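Local structure of FAD:protein FMN transferase (Vibrio cholerae, 6NXI) at residues A[19-24]-A[177-182]; A[80-85]-A[135-140]; A[199-204]-A[213-218]; A[253-258]-A[278-283]; A[291-296]-A[309-314]. The protein probably transfers the FMN moiety of FAD onto a threonine hydroxyl of a target flavoprotein, releasing AMP, with magnesium as cofactor. One frame throughout, in Å; residues are numbered along the deposited sequence.

Interaction 1: A[19-24]-A[177-182]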
# COMPACT_ATOMS: atom_id res chain seq x y z
N TYR A 19 -5.03 -9.19 -9.53
CA TYR A 19 -3.60 -9.48 -9.54
C TYR A 19 -3.18 -9.95 -10.95
O TYR A 19 -3.98 -10.48 -11.74
CB TYR A 19 -3.22 -10.54 -8.51
CG TYR A 19 -3.73 -11.94 -8.75
CD1 TYR A 19 -4.84 -12.42 -8.07
CD2 TYR A 19 -3.05 -12.82 -9.58
CE1 TYR A 19 -5.29 -13.72 -8.26
CE2 TYR A 19 -3.51 -14.10 -9.81
CZ TYR A 19 -4.64 -14.55 -9.15
OH TYR A 19 -5.07 -15.84 -9.33
N ASN A 20 -1.91 -9.74 -11.21
CA ASN A 20 -1.24 -10.15 -12.46
C ASN A 20 0.12 -10.69 -12.05
O ASN A 20 0.91 -9.97 -11.48
CB ASN A 20 -1.10 -9.05 -13.47
CG ASN A 20 -2.43 -8.66 -14.06
OD1 ASN A 20 -3.03 -9.40 -14.84
ND2 ASN A 20 -2.87 -7.46 -13.68
N ILE A 21 0.35 -11.96 -12.32
CA ILE A 21 1.63 -12.60 -11.99
C ILE A 21 2.22 -13.07 -13.31
O ILE A 21 1.52 -13.76 -14.06
CB ILE A 21 1.43 -13.69 -10.95
CG1 ILE A 21 0.93 -13.04 -9.65
CG2 ILE A 21 2.72 -14.51 -10.79
CD1 ILE A 21 0.23 -13.96 -8.76
N LYS A 22 3.45 -12.71 -13.59
CA LYS A 22 4.19 -13.20 -14.77
C LYS A 22 5.44 -13.91 -14.29
O LYS A 22 6.12 -13.40 -13.38
CB LYS A 22 4.57 -12.08 -15.75
CG LYS A 22 3.36 -11.44 -16.40
CD LYS A 22 3.77 -10.26 -17.32
CE LYS A 22 2.58 -9.69 -18.06
NZ LYS A 22 2.93 -8.69 -19.10
N TYR A 23 5.71 -15.07 -14.84
CA TYR A 23 6.94 -15.79 -14.44
C TYR A 23 7.48 -16.50 -15.67
O TYR A 23 6.76 -16.75 -16.65
CB TYR A 23 6.71 -16.70 -13.23
CG TYR A 23 5.83 -17.88 -13.53
CD1 TYR A 23 4.47 -17.82 -13.30
CD2 TYR A 23 6.36 -19.07 -13.99
CE1 TYR A 23 3.64 -18.88 -13.59
CE2 TYR A 23 5.54 -20.15 -14.26
CZ TYR A 23 4.17 -20.06 -14.05
OH TYR A 23 3.33 -21.11 -14.32
N ILE A 24 8.75 -16.89 -15.56
CA ILE A 24 9.45 -17.57 -16.67
C ILE A 24 9.49 -19.06 -16.35
O ILE A 24 9.99 -19.43 -15.30
CB ILE A 24 10.83 -16.99 -16.97
CG1 ILE A 24 10.76 -15.47 -17.21
CG2 ILE A 24 11.41 -17.71 -18.19
CD1 ILE A 24 9.75 -15.05 -18.27
N TYR A 177 10.26 -13.46 -11.95
CA TYR A 177 8.82 -13.17 -11.85
C TYR A 177 8.58 -11.68 -11.68
O TYR A 177 9.43 -10.93 -11.16
CB TYR A 177 8.19 -13.92 -10.67
CG TYR A 177 8.76 -13.64 -9.30
CD1 TYR A 177 8.44 -12.48 -8.61
CD2 TYR A 177 9.62 -14.52 -8.67
CE1 TYR A 177 9.00 -12.18 -7.38
CE2 TYR A 177 10.14 -14.25 -7.41
CZ TYR A 177 9.86 -13.05 -6.78
OH TYR A 177 10.35 -12.72 -5.55
N MET A 178 7.32 -11.36 -11.93
CA MET A 178 6.70 -10.05 -11.58
C MET A 178 5.39 -10.37 -10.90
O MET A 178 4.58 -11.09 -11.51
CB MET A 178 6.41 -9.17 -12.79
CG MET A 178 5.51 -8.00 -12.41
SD MET A 178 4.93 -7.12 -13.87
CE MET A 178 6.51 -6.50 -14.42
N VAL A 179 5.22 -9.96 -9.63
CA VAL A 179 3.94 -10.08 -8.91
C VAL A 179 3.34 -8.68 -8.82
O VAL A 179 4.05 -7.81 -8.30
CB VAL A 179 4.17 -10.65 -7.51
CG1 VAL A 179 2.90 -10.65 -6.72
CG2 VAL A 179 4.80 -12.05 -7.61
N GLU A 180 2.11 -8.47 -9.30
CA GLU A 180 1.46 -7.14 -9.26
C GLU A 180 0.03 -7.31 -8.71
O GLU A 180 -0.71 -8.18 -9.19
CB GLU A 180 1.49 -6.52 -10.65
CG GLU A 180 0.78 -5.17 -10.73
CD GLU A 180 -0.64 -5.25 -11.22
OE1 GLU A 180 -0.84 -5.77 -12.35
OE2 GLU A 180 -1.55 -4.89 -10.47
N ILE A 181 -0.29 -6.61 -7.63
CA ILE A 181 -1.67 -6.56 -7.09
C ILE A 181 -2.11 -5.11 -6.96
O ILE A 181 -1.48 -4.35 -6.26
CB ILE A 181 -1.75 -7.25 -5.74
CG1 ILE A 181 -1.22 -8.69 -5.78
CG2 ILE A 181 -3.16 -7.22 -5.23
CD1 ILE A 181 -1.20 -9.36 -4.39
N GLY A 182 -3.14 -4.73 -7.71
CA GLY A 182 -3.64 -3.35 -7.68
C GLY A 182 -2.52 -2.34 -7.89
O GLY A 182 -2.50 -1.30 -7.18
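Y19 and I181, I21 and V179, and Y23 and Y177 meet as three non-hydrogen-bonded pairs along one face of an antiparallel ladder. Their contacts are made close to the backbone: CB of Y19 rests 3.9 Å from CG1 of I181, CB of Y23 is 4.1 Å from CB of Y177, and the I21 and V179 branches touch more loosely. All three tyrosine rings leave the ladder for other partners; with chi1 near +60° (67° at Y19) each CG sits between its own N and carbonyl carbon, and the ring swings off the strand pair. Two of the hydroxyls are held there: Y19 OH by D40 and Q36, Y177 OH by Q170. Between these pairs run the hydrogen-bonded ones, N20 with E180 and K22 with M178, each closed by two backbone bonds; K22 N to M178 O measures 2.9 Å. The other face carries the polar edge. There N20 and E180 lie side by side, and ND2 of N20 donates to OE1 of E180 over 3.0 Å, on the syn side of the carboxylate. The two flat groups are turned 43° apart, so the fit is oblique. Both ends of the pair are fixed a second time: OD1 of N20 takes bonds from H9 and S11, and OE2 of E180 from the backbone N of G183, which limits rotation of either group. Strands 17-24 and 177-181 are neighbours inside the large antiparallel sheet, flanked by strands 7-14 and 184-188, while helices 32-50 and 157-171 pack on the face bearing the tyrosines, I21 and I181.

Interaction 2: A[80-85]-A[135-140]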
# COMPACT_ATOMS: atom_id res chain seq x y z
N VAL A 80 1.96 -7.40 9.90
CA VAL A 80 1.50 -6.21 9.15
C VAL A 80 1.18 -5.07 10.10
O VAL A 80 1.61 -3.94 9.87
CB VAL A 80 0.31 -6.58 8.25
CG1 VAL A 80 -0.28 -5.34 7.61
CG2 VAL A 80 0.74 -7.63 7.22
N VAL A 81 0.56 -5.36 11.24
CA VAL A 81 0.25 -4.26 12.19
C VAL A 81 1.55 -3.71 12.80
O VAL A 81 1.69 -2.50 12.94
CB VAL A 81 -0.77 -4.68 13.27
CG1 VAL A 81 -0.96 -3.57 14.28
CG2 VAL A 81 -2.11 -5.01 12.61
N LYS A 82 2.52 -4.58 13.11
CA LYS A 82 3.81 -4.11 13.65
C LYS A 82 4.50 -3.16 12.66
O LYS A 82 5.05 -2.14 13.10
CB LYS A 82 4.70 -5.31 13.95
CG LYS A 82 5.96 -4.95 14.71
CD LYS A 82 6.71 -6.19 15.20
CE LYS A 82 5.82 -7.21 15.88
NZ LYS A 82 5.46 -6.86 17.29
N GLU A 83 4.45 -3.52 11.39
CA GLU A 83 5.08 -2.71 10.31
C GLU A 83 4.29 -1.40 10.23
O GLU A 83 4.90 -0.36 10.15
CB GLU A 83 5.12 -3.48 9.00
CG GLU A 83 5.84 -2.69 7.92
CD GLU A 83 7.34 -2.48 8.11
OE1 GLU A 83 7.92 -2.84 9.20
OE2 GLU A 83 7.92 -1.87 7.16
N ALA A 84 2.99 -1.44 10.33
CA ALA A 84 2.18 -0.21 10.29
C ALA A 84 2.58 0.76 11.42
O ALA A 84 2.60 2.04 11.22
CB ALA A 84 0.70 -0.51 10.35
N ILE A 85 2.77 0.21 12.61
CA ILE A 85 3.20 1.02 13.78
C ILE A 85 4.61 1.56 13.55
O ILE A 85 4.81 2.76 13.81
CB ILE A 85 3.03 0.23 15.08
CG1 ILE A 85 1.55 -0.02 15.33
CG2 ILE A 85 3.67 0.99 16.23
CD1 ILE A 85 1.30 -0.94 16.46
N LEU A 135 -3.66 2.06 19.96
CA LEU A 135 -3.42 0.68 19.48
C LEU A 135 -2.10 0.21 20.09
O LEU A 135 -1.09 0.90 19.90
CB LEU A 135 -3.35 0.69 17.95
CG LEU A 135 -3.10 -0.67 17.29
CD1 LEU A 135 -4.23 -1.65 17.56
CD2 LEU A 135 -2.92 -0.51 15.80
N THR A 136 -2.10 -0.96 20.73
CA THR A 136 -0.83 -1.56 21.23
C THR A 136 -0.75 -3.03 20.82
O THR A 136 -1.80 -3.72 20.67
CB THR A 136 -0.66 -1.28 22.73
OG1 THR A 136 -1.87 -1.64 23.39
CG2 THR A 136 -0.40 0.18 23.03
N ILE A 137 0.50 -3.49 20.70
CA ILE A 137 0.83 -4.91 20.44
C ILE A 137 1.41 -5.51 21.73
O ILE A 137 2.30 -4.88 22.36
CB ILE A 137 1.80 -5.04 19.27
CG1 ILE A 137 1.14 -4.55 17.98
CG2 ILE A 137 2.30 -6.47 19.17
CD1 ILE A 137 2.05 -4.65 16.77
N GLU A 138 0.86 -6.65 22.13
CA GLU A 138 1.34 -7.41 23.32
C GLU A 138 1.41 -8.88 22.87
O GLU A 138 0.33 -9.51 22.70
CB GLU A 138 0.41 -7.23 24.53
CG GLU A 138 0.44 -5.84 25.14
CD GLU A 138 -0.38 -5.73 26.42
OE1 GLU A 138 0.17 -6.08 27.48
OE2 GLU A 138 -1.58 -5.35 26.34
N GLY A 139 2.67 -9.33 22.65
CA GLY A 139 2.96 -10.69 22.19
C GLY A 139 2.27 -10.89 20.87
O GLY A 139 2.56 -10.08 19.96
N ASN A 140 1.33 -11.82 20.81
CA ASN A 140 0.58 -12.17 19.56
C ASN A 140 -0.84 -11.59 19.62
O ASN A 140 -1.78 -12.24 19.08
CB ASN A 140 0.60 -13.68 19.37
CG ASN A 140 2.01 -14.20 19.23
OD1 ASN A 140 2.90 -13.47 18.80
ND2 ASN A 140 2.23 -15.46 19.57
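I137 reaches from strand 135-138 into the surface of helix 75-90, where its CD1 methyl settles against the backbone of K82, 3.6 Å from CA of that residue. This methyl is the tight point of the contact. It also lies 3.8 Å from CD1 of I85 and 4.1 Å from CG1 of V81, so one methyl group is hemmed in by three residues from two successive turns of the helix. With CG1 anti to the carbonyl carbon (chi1 -64°) and the chain extended beyond it, I137 is at full stretch toward the helix. The I137 chain runs antiparallel to those of I85 and V81, overlapping them side by side. L135, two residues earlier on the same side of the strand, adds a second and deeper layer: its CD2 methyl packs 3.9 Å from CG1 of V81, and more distantly against CD1 of I85. V81 and L135 are both buried, and L142 of the adjoining strand closes over V81 and I137. The solvent side is looser and is made by K82. Its chain leaves the helix alongside the strand, then bends at chi3 (-47°) and chi4 to lie across I137 at about a right angle, bringing NZ within 3.7 Å of CG2 of I137. This is van der Waals contact of an ammonium group with a methyl, without a hydrogen bond. The segment axes stay 9.7 Å apart, a spacing bridged mainly by side chains. This is helix-on-sheet packing: helix 75-90 lies against the outermost strand of the small antiparallel sheet formed by 71-72, 141-144 and 135-138.

Interaction 3: A[199-204]-A[213-218]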
# COMPACT_ATOMS: atom_id res chain seq x y z
N ILE A 199 9.18 -1.50 -15.59
CA ILE A 199 7.92 -0.91 -15.08
C ILE A 199 7.91 0.53 -15.59
O ILE A 199 8.95 1.07 -15.92
CB ILE A 199 7.82 -0.99 -13.54
CG1 ILE A 199 8.85 -0.05 -12.93
CG2 ILE A 199 7.98 -2.45 -13.04
CD1 ILE A 199 8.65 0.18 -11.46
N ALA A 200 6.75 1.13 -15.66
CA ALA A 200 6.62 2.54 -16.10
C ALA A 200 6.25 3.42 -14.92
O ALA A 200 5.37 3.06 -14.12
CB ALA A 200 5.61 2.60 -17.21
N ILE A 201 6.94 4.55 -14.81
CA ILE A 201 6.51 5.65 -13.91
C ILE A 201 5.75 6.67 -14.75
O ILE A 201 6.32 7.16 -15.72
CB ILE A 201 7.68 6.27 -13.15
CG1 ILE A 201 8.49 5.16 -12.44
CG2 ILE A 201 7.13 7.33 -12.21
CD1 ILE A 201 9.09 5.56 -11.14
N GLU A 202 4.49 6.92 -14.39
CA GLU A 202 3.60 7.88 -15.08
C GLU A 202 4.03 9.28 -14.64
O GLU A 202 4.14 9.54 -13.43
CB GLU A 202 2.13 7.58 -14.81
CG GLU A 202 1.64 6.28 -15.42
CD GLU A 202 1.48 6.25 -16.93
OE1 GLU A 202 1.31 7.32 -17.55
OE2 GLU A 202 1.54 5.14 -17.50
N LYS A 203 4.31 10.13 -15.61
CA LYS A 203 4.73 11.53 -15.36
C LYS A 203 3.59 12.41 -15.86
O LYS A 203 3.10 12.21 -16.96
CB LYS A 203 6.04 11.83 -16.08
CG LYS A 203 7.18 10.86 -15.81
CD LYS A 203 7.59 10.78 -14.36
CE LYS A 203 8.96 10.15 -14.18
NZ LYS A 203 10.01 10.94 -14.87
N PRO A 204 3.09 13.35 -15.05
CA PRO A 204 2.10 14.31 -15.52
C PRO A 204 2.89 15.34 -16.32
O PRO A 204 4.08 15.55 -16.07
CB PRO A 204 1.51 14.86 -14.21
CG PRO A 204 2.73 14.87 -13.31
CD PRO A 204 3.51 13.61 -13.67
N GLU A 213 7.93 6.96 -18.05
CA GLU A 213 9.37 6.64 -17.93
C GLU A 213 9.54 5.16 -17.55
O GLU A 213 9.15 4.78 -16.43
CB GLU A 213 10.03 7.52 -16.88
CG GLU A 213 11.50 7.19 -16.73
CD GLU A 213 12.35 8.27 -16.07
OE1 GLU A 213 11.78 9.13 -15.37
OE2 GLU A 213 13.58 8.21 -16.26
N ILE A 214 10.19 4.39 -18.41
CA ILE A 214 10.38 2.93 -18.16
C ILE A 214 11.71 2.74 -17.42
O ILE A 214 12.75 3.15 -18.00
CB ILE A 214 10.31 2.13 -19.46
CG1 ILE A 214 8.93 2.26 -20.09
CG2 ILE A 214 10.71 0.67 -19.17
CD1 ILE A 214 8.81 1.69 -21.49
N ILE A 215 11.66 2.14 -16.22
CA ILE A 215 12.85 1.83 -15.39
C ILE A 215 12.92 0.32 -15.12
O ILE A 215 11.89 -0.39 -15.23
CB ILE A 215 12.84 2.63 -14.08
CG1 ILE A 215 11.69 2.23 -13.15
CG2 ILE A 215 12.78 4.13 -14.38
CD1 ILE A 215 11.91 2.56 -11.70
N GLU A 216 14.10 -0.12 -14.68
CA GLU A 216 14.39 -1.53 -14.32
C GLU A 216 14.82 -1.55 -12.86
O GLU A 216 15.99 -1.37 -12.55
CB GLU A 216 15.48 -2.04 -15.27
CG GLU A 216 14.99 -2.20 -16.70
CD GLU A 216 16.05 -2.53 -17.74
OE1 GLU A 216 17.18 -2.85 -17.33
OE2 GLU A 216 15.75 -2.47 -18.94
N PRO A 217 13.90 -1.72 -11.91
CA PRO A 217 14.27 -1.75 -10.49
C PRO A 217 15.19 -2.89 -10.03
O PRO A 217 15.76 -2.78 -8.96
CB PRO A 217 12.93 -1.92 -9.79
CG PRO A 217 11.92 -1.38 -10.76
CD PRO A 217 12.45 -1.75 -12.13
N GLY A 218 15.33 -3.94 -10.83
CA GLY A 218 16.02 -5.17 -10.44
C GLY A 218 15.21 -5.93 -9.40
O GLY A 218 13.96 -5.99 -9.55
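I199 and I201 pair with I215 and E213 in antiparallel register, each couple closed by two backbone hydrogen bonds, with the non-hydrogen-bonded pair A200 and I214 between them and the short strand axes inclined at 147°. The I201 N to E213 O bond is 2.7 Å long and nearly straight. On the face carrying I199, I201, E213 and I215, the isoleucines mesh: CG1 of I199 lies 3.6 Å from CG1 of I215. Both residues place CG1 between the backbone N and the carbonyl carbon (chi1 69° in I199), which turns the two ethyl arms toward one another over the pair. CD1 of I199 then reaches past the end of the ladder to CG of P217, 3.7 Å away, so the proline ring flanks the first pair. Together the strands form the beta hairpin of 199-203 and 211-215, a two-stranded ribbon whose isoleucine side rests on the main sheet: I199 touches I185 and L187, and I201 touches L295. I214 and A200 point to the other face, where their contact is loose and I214 is exposed to solvent. Toward the hairpin turn the interface becomes ionic. K203, its chain bent at chi2 and chi4, brings NZ to OE1 of E213 in a salt bridge of 2.6 Å, meeting that oxygen nearly along its C-O axis. E213 crosses to this point with an extended chain, and the same NZ has a second carboxylate partner in E306.

Interaction 4: A[253-258]-A[278-283]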
# COMPACT_ATOMS: atom_id res chain seq x y z
N ASN A 253 -2.25 18.82 -0.29
CA ASN A 253 -0.86 19.24 -0.47
C ASN A 253 -0.56 19.19 -1.97
O ASN A 253 -1.50 18.93 -2.71
CB ASN A 253 0.11 18.53 0.46
CG ASN A 253 0.32 17.07 0.14
OD1 ASN A 253 0.04 16.64 -0.98
ND2 ASN A 253 0.84 16.33 1.12
N ARG A 254 0.70 19.42 -2.34
CA ARG A 254 1.11 19.60 -3.75
C ARG A 254 1.43 18.23 -4.33
O ARG A 254 1.76 18.20 -5.53
CB ARG A 254 2.31 20.53 -3.88
CG ARG A 254 2.00 22.00 -3.65
CD ARG A 254 3.30 22.79 -3.57
NE ARG A 254 3.92 22.69 -2.26
CZ ARG A 254 3.64 23.47 -1.21
NH1 ARG A 254 2.70 24.40 -1.28
NH2 ARG A 254 4.28 23.28 -0.07
N VAL A 255 1.39 17.16 -3.54
CA VAL A 255 1.96 15.87 -4.01
C VAL A 255 0.98 15.18 -4.95
O VAL A 255 -0.15 14.96 -4.58
CB VAL A 255 2.38 14.96 -2.85
CG1 VAL A 255 2.97 13.65 -3.39
CG2 VAL A 255 3.35 15.67 -1.92
N VAL A 256 1.45 14.84 -6.15
CA VAL A 256 0.64 14.16 -7.19
C VAL A 256 0.81 12.65 -7.02
O VAL A 256 -0.20 11.93 -7.04
CB VAL A 256 1.11 14.60 -8.59
CG1 VAL A 256 0.48 13.73 -9.67
CG2 VAL A 256 0.85 16.07 -8.81
N SER A 257 2.04 12.19 -6.85
CA SER A 257 2.31 10.74 -6.72
C SER A 257 3.61 10.54 -5.96
O SER A 257 4.53 11.37 -6.03
CB SER A 257 2.30 10.02 -8.06
OG SER A 257 3.47 10.34 -8.82
N VAL A 258 3.74 9.36 -5.36
CA VAL A 258 4.96 8.97 -4.65
C VAL A 258 5.21 7.54 -5.05
O VAL A 258 4.29 6.71 -4.85
CB VAL A 258 4.79 9.09 -3.13
CG1 VAL A 258 6.04 8.65 -2.44
CG2 VAL A 258 4.41 10.53 -2.72
N MET A 278 3.03 13.24 4.28
CA MET A 278 4.05 14.15 4.89
C MET A 278 4.28 15.37 4.00
O MET A 278 4.54 16.47 4.56
CB MET A 278 5.39 13.43 5.09
CG MET A 278 5.35 12.37 6.13
SD MET A 278 7.02 11.69 6.42
CE MET A 278 7.62 12.83 7.66
N GLY A 279 4.14 15.21 2.68
CA GLY A 279 4.46 16.26 1.73
C GLY A 279 5.91 16.19 1.31
O GLY A 279 6.69 15.39 1.89
N GLU A 280 6.27 16.94 0.27
CA GLU A 280 7.59 16.74 -0.39
C GLU A 280 8.71 17.17 0.57
O GLU A 280 9.74 16.46 0.62
CB GLU A 280 7.64 17.37 -1.77
CG GLU A 280 7.53 18.87 -1.80
CD GLU A 280 6.14 19.51 -1.73
OE1 GLU A 280 5.15 18.80 -1.41
OE2 GLU A 280 6.07 20.75 -1.95
N GLU A 281 8.53 18.23 1.36
CA GLU A 281 9.66 18.72 2.21
C GLU A 281 10.00 17.68 3.29
O GLU A 281 11.16 17.23 3.33
CB GLU A 281 9.33 20.05 2.87
CG GLU A 281 10.46 20.53 3.77
CD GLU A 281 10.19 21.91 4.33
OE1 GLU A 281 9.62 22.71 3.58
OE2 GLU A 281 10.47 22.13 5.52
N ARG A 282 9.04 17.31 4.12
CA ARG A 282 9.28 16.40 5.27
C ARG A 282 9.44 14.99 4.73
O ARG A 282 10.25 14.23 5.31
CB ARG A 282 8.13 16.51 6.27
CG ARG A 282 7.91 17.90 6.86
CD ARG A 282 9.11 18.50 7.54
NE ARG A 282 9.57 17.67 8.64
CZ ARG A 282 10.69 17.89 9.33
NH1 ARG A 282 11.46 18.93 9.02
NH2 ARG A 282 11.04 17.08 10.31
N GLY A 283 8.69 14.63 3.69
CA GLY A 283 8.79 13.28 3.11
C GLY A 283 10.14 13.02 2.48
O GLY A 283 10.72 11.91 2.70
O HOH W 1 2.91 19.88 -0.54
O HOH W 2 6.84 22.25 0.08
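R254 and E280 form a salt bridge between the lead-in to strand 255-262 and the first turn of helix 280-289, just after the glycine that separates it from helix 265-278. NE of R254 donates to OE2 of E280 over 2.9 Å at 175°, and the oxygen accepts on its syn lone pair; it lies in the guanidinium plane, while the carboxylate itself stands 87° to that plane, so a single oxygen meets the edge. Two waters complete the link, one joining R254 N to OE1 of E280, the other R254 NH2 to OE2. E280 turns back toward the strand because CG lies between its N and carbonyl carbon (chi1 66°) and the chain bends again at chi2. V255 CG2 rests 3.6 Å from OE1 of E280 and 3.9 Å from CA of G279. G279 occupies the N-cap position of helix 280-289, and its positive phi makes the corner between the two helices. N253 is folded into an Asx turn, its OD1 accepting from V255 N, while ND2 bonds to the carbonyl of M276 and passes 3.7 Å from CA of G279.

Interaction 5: A[291-296]-A[309-314]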
# COMPACT_ATOMS: atom_id res chain seq x y z
N GLN A 291 17.78 6.32 3.62
CA GLN A 291 18.22 5.55 2.43
C GLN A 291 17.01 4.89 1.77
O GLN A 291 17.13 3.76 1.32
CB GLN A 291 19.22 4.44 2.78
CG GLN A 291 20.39 4.92 3.62
CD GLN A 291 21.34 5.70 2.76
OE1 GLN A 291 21.04 6.83 2.37
NE2 GLN A 291 22.48 5.11 2.46
N ILE A 292 15.89 5.60 1.66
CA ILE A 292 14.68 5.11 0.94
C ILE A 292 14.71 5.66 -0.47
O ILE A 292 14.74 6.89 -0.62
CB ILE A 292 13.39 5.52 1.67
CG1 ILE A 292 13.42 5.20 3.16
CG2 ILE A 292 12.20 4.87 1.00
CD1 ILE A 292 12.24 5.77 3.90
N PRO A 293 14.72 4.81 -1.51
CA PRO A 293 14.57 5.27 -2.89
C PRO A 293 13.13 5.76 -3.11
O PRO A 293 12.18 4.97 -3.06
CB PRO A 293 14.93 4.07 -3.76
CG PRO A 293 15.58 3.10 -2.82
CD PRO A 293 14.99 3.36 -1.47
N VAL A 294 12.99 7.07 -3.37
CA VAL A 294 11.65 7.66 -3.56
C VAL A 294 11.69 8.65 -4.72
O VAL A 294 12.68 9.42 -4.82
CB VAL A 294 11.15 8.38 -2.30
CG1 VAL A 294 9.72 8.86 -2.48
CG2 VAL A 294 11.28 7.49 -1.09
N LEU A 295 10.61 8.66 -5.49
CA LEU A 295 10.33 9.71 -6.49
C LEU A 295 8.98 10.31 -6.15
O LEU A 295 7.95 9.63 -6.19
CB LEU A 295 10.36 9.12 -7.90
CG LEU A 295 10.15 10.15 -9.01
CD1 LEU A 295 11.35 11.06 -9.10
CD2 LEU A 295 9.90 9.45 -10.33
N MET A 296 8.98 11.61 -5.89
CA MET A 296 7.72 12.33 -5.66
C MET A 296 7.51 13.29 -6.79
O MET A 296 8.48 14.02 -7.12
CB MET A 296 7.77 13.16 -4.40
CG MET A 296 7.80 12.35 -3.19
SD MET A 296 7.33 13.54 -1.96
CE MET A 296 7.94 12.71 -0.52
N SER A 309 15.05 11.02 -4.24
CA SER A 309 16.00 10.87 -3.11
C SER A 309 17.36 10.44 -3.67
O SER A 309 17.41 9.89 -4.78
CB SER A 309 15.47 9.92 -2.09
OG SER A 309 15.41 8.60 -2.59
N SER A 310 18.42 10.59 -2.87
CA SER A 310 19.80 10.17 -3.25
C SER A 310 19.82 8.69 -3.62
O SER A 310 20.60 8.32 -4.49
CB SER A 310 20.75 10.46 -2.12
OG SER A 310 20.89 11.86 -1.99
N SER A 311 19.02 7.87 -2.95
CA SER A 311 19.07 6.41 -3.19
C SER A 311 18.20 6.02 -4.40
O SER A 311 18.31 4.86 -4.83
CB SER A 311 18.74 5.67 -1.94
OG SER A 311 17.42 5.97 -1.55
N PHE A 312 17.38 6.93 -4.95
CA PHE A 312 16.57 6.72 -6.17
C PHE A 312 17.30 7.16 -7.45
O PHE A 312 16.95 6.68 -8.54
CB PHE A 312 15.26 7.52 -6.16
CG PHE A 312 14.26 7.04 -7.18
CD1 PHE A 312 13.32 6.08 -6.87
CD2 PHE A 312 14.26 7.56 -8.47
CE1 PHE A 312 12.41 5.63 -7.83
CE2 PHE A 312 13.35 7.11 -9.42
CZ PHE A 312 12.44 6.14 -9.11
N LYS A 313 18.26 8.07 -7.33
CA LYS A 313 18.97 8.68 -8.49
C LYS A 313 19.35 7.59 -9.49
O LYS A 313 18.96 7.69 -10.65
CB LYS A 313 20.20 9.48 -8.03
CG LYS A 313 19.93 10.58 -7.01
CD LYS A 313 18.84 11.58 -7.40
CE LYS A 313 18.96 12.90 -6.66
NZ LYS A 313 18.09 13.94 -7.25
N PRO A 314 20.06 6.50 -9.08
CA PRO A 314 20.55 5.50 -10.03
C PRO A 314 19.53 5.03 -11.08
O PRO A 314 19.87 4.92 -12.25
CB PRO A 314 20.91 4.31 -9.12
CG PRO A 314 21.28 4.94 -7.80
CD PRO A 314 20.39 6.15 -7.69
O HOH W 3 17.78 8.32 -0.02
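S309 drives its hydroxyl between two backbone groups of 291-296: OG donates to I292 O over 2.7 Å, in the carbonyl plane on a lone pair, and accepts from V294 N at 3.0 Å. Its OG stands between the backbone N and carbonyl carbon (chi1 67°), the position that lets one oxygen serve both, while the S309 backbone N bonds to V294 O. Three bonds thus tie S309 to the strand start. F312 is turned across the same stretch: its CB lies near V294 O, and the ring, carried out with CG anti to the backbone N (chi1 -164°), runs alongside the V294 backbone to L295. CB of L295 sits over one ring face in a CH-pi contact, 3.9 Å from the centroid of the F312 ring, 15° off the normal. P293 approaches the ring from its edge, with the proline carbonyl carbon near the ring plane and CB 4.0 Å from CD1 of F312. The P293 ring also borders S311, whose OG lies 3.6 Å from CD of P293. A water accepts from S311 N and gives a weak bond to I292 O, adding a solvent link at that end. F312 N and, weakly, K313 N bond back to S309 O, curling the segment so that serine and phenylalanine present themselves to the strand together. The contact fastens the tail after strand 304-308 to strand 294-299, whose other neighbour is strand 255-262; helices 280-289 and 265-278 pack on V294 and M296, and I201 of hairpin 199-215 meets F312 and L295.

In the fold
Interactions 1, 4 and 5 all reach the eight-stranded antiparallel sheet, interaction 1 toward the edge formed by strand 7-14 and interactions 4 and 5 toward the edge formed by strand 304-308, with centres of 1 and 4 about 28 Å apart. Interactions 4 and 5 touch where M296 packs on E280 and G279, and V258 on V294. Interaction 3, the hairpin, touches interaction 5 through I201, K203, L295 and F312. Interaction 2 stands apart, about 33 Å from interaction 3 between centres, and is nested in the chain loop closed by interaction 1; the others follow in series. None carries a metal ligand, but the side chain of I181 in interaction 1 comes within about 8 Å of the bound FAD.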